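Local coordinates for hypothetical protein ypmQ (Bacillus subtilis, PDB 1XZO) that is needed to insert copper into the active site of cytochrome c oxidase and may also serve copper homeostasis or redox signalling, at residues Asn10-Pro15 with Asp145-Lys150. Residues are numbered along the deposited sequence; the frame is centred on the assembly and turned at random.
Sequences NYEVEP and DGKVLK. With CD (cadmium ion), chain D.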
ATOM      1  N   ASN A  10       8.605 -13.001  -5.212  1.00 31.96           N
ATOM      2  CA  ASN A  10       9.259 -13.530  -4.033  1.00 32.19           C
ATOM      3  C   ASN A  10      10.222 -12.548  -3.376  1.00 30.91           C
ATOM      4  O   ASN A  10      11.177 -13.009  -2.748  1.00 29.82           O
ATOM      5  CB  ASN A  10       9.938 -14.896  -4.344  1.00 33.17           C
ATOM      6  CG  ASN A  10       8.933 -16.086  -4.423  1.00 37.34           C
ATOM      7  OD1 ASN A  10       9.284 -17.174  -4.935  1.00 41.36           O
ATOM      8  ND2 ASN A  10       7.695 -15.885  -3.951  1.00 39.82           N
ATOM      9  N   TYR A  11       9.956 -11.241  -3.386  1.00 28.42           N
ATOM     10  CA  TYR A  11      10.844 -10.332  -2.645  1.00 27.55           C
ATOM     11  C   TYR A  11      10.545 -10.367  -1.182  1.00 27.34           C
ATOM     12  O   TYR A  11       9.458 -10.699  -0.740  1.00 26.95           O
ATOM     13  CB  TYR A  11      10.827  -8.882  -3.053  1.00 26.96           C
ATOM     14  CG  TYR A  11      10.810  -8.566  -4.537  1.00 30.02           C
ATOM     15  CD1 TYR A  11       9.954  -7.570  -5.000  1.00 30.85           C
ATOM     16  CD2 TYR A  11      11.618  -9.266  -5.491  1.00 31.03           C
ATOM     17  CE1 TYR A  11       9.926  -7.196  -6.314  1.00 31.72           C
ATOM     18  CE2 TYR A  11      11.550  -8.879  -6.877  1.00 33.37           C
ATOM     19  CZ  TYR A  11      10.700  -7.844  -7.234  1.00 32.16           C
ATOM     20  OH  TYR A  11      10.532  -7.374  -8.520  1.00 36.26           O
ATOM     21  N   GLU A  12      11.565 -10.164  -0.379  1.00 26.45           N
ATOM     22  CA  GLU A  12      11.402 -10.280   1.085  1.00 28.00           C
ATOM     23  C   GLU A  12      11.189  -8.904   1.665  1.00 23.50           C
ATOM     24  O   GLU A  12      12.009  -8.035   1.537  1.00 23.12           O
ATOM     25  CB  GLU A  12      12.672 -10.900   1.718  1.00 29.92           C
ATOM     26  CG  GLU A  12      12.800 -12.394   1.463  1.00 37.69           C
ATOM     27  CD  GLU A  12      13.310 -12.780   0.052  1.00 48.66           C
ATOM     28  OE1 GLU A  12      13.101 -12.021  -0.954  1.00 55.13           O
ATOM     29  OE2 GLU A  12      13.925 -13.874  -0.075  1.00 54.25           O
ATOM     30  N   VAL A  13      10.036  -8.690   2.275  1.00 24.01           N
ATOM     31  CA  VAL A  13       9.766  -7.394   2.899  1.00 21.42           C
ATOM     32  C   VAL A  13      10.654  -7.261   4.156  1.00 20.30           C
ATOM     33  O   VAL A  13      10.756  -8.206   4.861  1.00 22.61           O
ATOM     34  CB  VAL A  13       8.321  -7.217   3.295  1.00 21.31           C
ATOM     35  CG1 VAL A  13       8.108  -5.891   3.926  1.00 17.39           C
ATOM     36  CG2 VAL A  13       7.404  -7.242   1.977  1.00 20.57           C
ATOM     37  N   GLU A  14      11.312  -6.160   4.254  1.00 18.76           N
ATOM     38  CA  GLU A  14      12.180  -5.941   5.449  1.00 21.08           C
ATOM     39  C   GLU A  14      11.312  -5.752   6.683  1.00 20.93           C
ATOM     40  O   GLU A  14      10.178  -5.252   6.611  1.00 21.09           O
ATOM     41  CB  GLU A  14      13.028  -4.755   5.192  1.00 19.49           C
ATOM     42  CG  GLU A  14      14.048  -4.953   4.105  1.00 25.02           C
ATOM     43  CD  GLU A  14      15.220  -5.782   4.572  1.00 27.44           C
ATOM     44  OE1 GLU A  14      15.830  -5.365   5.600  1.00 40.92           O
ATOM     45  OE2 GLU A  14      15.465  -6.829   3.918  1.00 30.52           O
ATOM     46  N   PRO A  15      11.837  -6.138   7.861  1.00 20.68           N
ATOM     47  CA  PRO A  15      11.192  -5.786   9.144  1.00 20.43           C
ATOM     48  C   PRO A  15      10.997  -4.299   9.258  1.00 18.13           C
ATOM     49  O   PRO A  15      11.794  -3.438   8.795  1.00 23.00           O
ATOM     50  CB  PRO A  15      12.142  -6.426  10.194  1.00 19.89           C
ATOM     51  CG  PRO A  15      13.394  -6.559   9.495  1.00 21.88           C
ATOM     52  CD  PRO A  15      13.154  -6.784   8.038  1.00 23.42           C
ATOM     53  N   ASP A 145       3.577 -14.726   4.831  1.00 31.26           N
ATOM     54  CA  ASP A 145       4.905 -14.894   5.372  1.00 31.85           C
ATOM     55  C   ASP A 145       5.840 -13.785   4.911  1.00 30.48           C
ATOM     56  O   ASP A 145       7.053 -13.882   4.947  1.00 30.89           O
ATOM     57  CB  ASP A 145       5.331 -16.318   5.024  1.00 33.53           C
ATOM     58  CG  ASP A 145       4.579 -17.351   5.906  1.00 38.42           C
ATOM     59  OD1 ASP A 145       3.894 -18.267   5.377  1.00 45.95           O
ATOM     60  OD2 ASP A 145       4.567 -17.288   7.172  1.00 47.82           O
ATOM     61  N   GLY A 146       5.260 -12.668   4.484  1.00 28.11           N
ATOM     62  CA  GLY A 146       6.010 -11.508   4.193  1.00 25.15           C
ATOM     63  C   GLY A 146       6.811 -11.452   2.936  1.00 25.62           C
ATOM     64  O   GLY A 146       7.684 -10.596   2.784  1.00 25.33           O
ATOM     65  N   LYS A 147       6.426 -12.226   1.941  1.00 25.01           N
ATOM     66  CA  LYS A 147       7.077 -12.104   0.627  1.00 25.40           C
ATOM     67  C   LYS A 147       6.199 -11.334  -0.382  1.00 24.25           C
ATOM     68  O   LYS A 147       4.977 -11.569  -0.400  1.00 25.57           O
ATOM     69  CB  LYS A 147       7.371 -13.455   0.055  1.00 27.11           C
ATOM     70  CG  LYS A 147       8.625 -14.105   0.609  1.00 33.24           C
ATOM     71  CD  LYS A 147       9.256 -15.087  -0.440  1.00 40.22           C
ATOM     72  CE  LYS A 147      10.803 -15.250  -0.322  1.00 45.80           C
ATOM     73  NZ  LYS A 147      11.245 -16.685  -0.767  1.00 48.52           N
ATOM     74  N   VAL A 148       6.807 -10.474  -1.157  1.00 22.28           N
ATOM     75  CA  VAL A 148       6.067  -9.775  -2.270  1.00 22.02           C
ATOM     76  C   VAL A 148       5.842 -10.819  -3.400  1.00 23.32           C
ATOM     77  O   VAL A 148       6.784 -11.463  -3.876  1.00 23.82           O
ATOM     78  CB  VAL A 148       6.785  -8.592  -2.786  1.00 21.91           C
ATOM     79  CG1 VAL A 148       5.935  -7.831  -3.778  1.00 22.60           C
ATOM     80  CG2 VAL A 148       7.208  -7.687  -1.622  1.00 22.19           C
ATOM     81  N   LEU A 149       4.585 -11.003  -3.797  1.00 23.07           N
ATOM     82  CA  LEU A 149       4.245 -12.033  -4.774  1.00 24.87           C
ATOM     83  C   LEU A 149       3.959 -11.467  -6.168  1.00 24.80           C
ATOM     84  O   LEU A 149       4.376 -12.084  -7.140  1.00 22.79           O
ATOM     85  CB  LEU A 149       3.018 -12.751  -4.321  1.00 26.47           C
ATOM     86  CG  LEU A 149       3.063 -13.322  -2.946  1.00 27.57           C
ATOM     87  CD1 LEU A 149       1.681 -13.878  -2.672  1.00 29.02           C
ATOM     88  CD2 LEU A 149       4.139 -14.384  -2.876  1.00 29.16           C
ATOM     89  N   LYS A 150       3.414 -10.250  -6.236  1.00 24.90           N
ATOM     90  CA  LYS A 150       2.987  -9.611  -7.463  1.00 26.05           C
ATOM     91  C   LYS A 150       2.960  -8.111  -7.340  1.00 25.10           C
ATOM     92  O   LYS A 150       2.751  -7.549  -6.231  1.00 23.03           O
ATOM     93  CB  LYS A 150       1.574 -10.162  -7.880  1.00 27.99           C
ATOM     94  CG  LYS A 150       1.531 -10.716  -9.287  1.00 36.18           C
ATOM     95  CD  LYS A 150       1.693 -12.231  -9.286  1.00 41.23           C
ATOM     96  CE  LYS A 150       2.601 -12.705 -10.418  1.00 45.82           C
ATOM     97  NZ  LYS A 150       2.031 -12.519 -11.809  1.00 45.97           N
TER
HETATM   98 CD    CD D1002      17.170  -7.357   5.698  1.00 36.31          CD
HETATM   99  O   HOH W   1       9.506 -10.505   4.805  1.00 29.63           O
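Tyr11 and Val148 form a hydrogen-bonded antiparallel pair: Val148 N donates to Tyr11 O at 2.7 Å, while the return bond from Tyr11 N to Val148 O is weak. Two residues on, Val13 N meets Gly146 O nearly in line with the carbonyl (3.1 Å), and a water donates to both Gly146 O and Val13 O. Gly146, with no CB to clash at its positive phi (75°), suits the turn into strand 147-153.

One face carries the polar side chains. Lys147 runs its long aliphatic chain beside Glu12, bringing CE to 3.4 Å from Glu12 OE2 and 3.3 Å from Asn10 O; its NZ forms a long salt bridge to the same OE2 (3.9 Å). An alanine in place of Lys147 would probably leave the Glu12 carboxylate without this charged mate and open a gap beside Asn10 O.

Tyr11 and Val148 share the other face, where the Tyr11 ring brings CD1 obliquely to Val148 CB (4.0 Å). Just past the strand end, Val13, its CG2 anti to its own carbonyl carbon, lays that methyl against Val148 CG2 at 3.6 Å, the side chains crossing at about a right angle. Val13 packs on Phe115 and Val148 on Phe120, both of helix 109-120; short branched side chains suit this close packing.

Asn10 and Tyr11 together oppose Val148, a G1 beta bulge whose first residue, Asn10, has phi 57°, a left-handed conformation asparagine tolerates better than most non-glycine residues. It lies where short strand 11-12 edges the mixed sheet of the thioredoxin-like Sco fold.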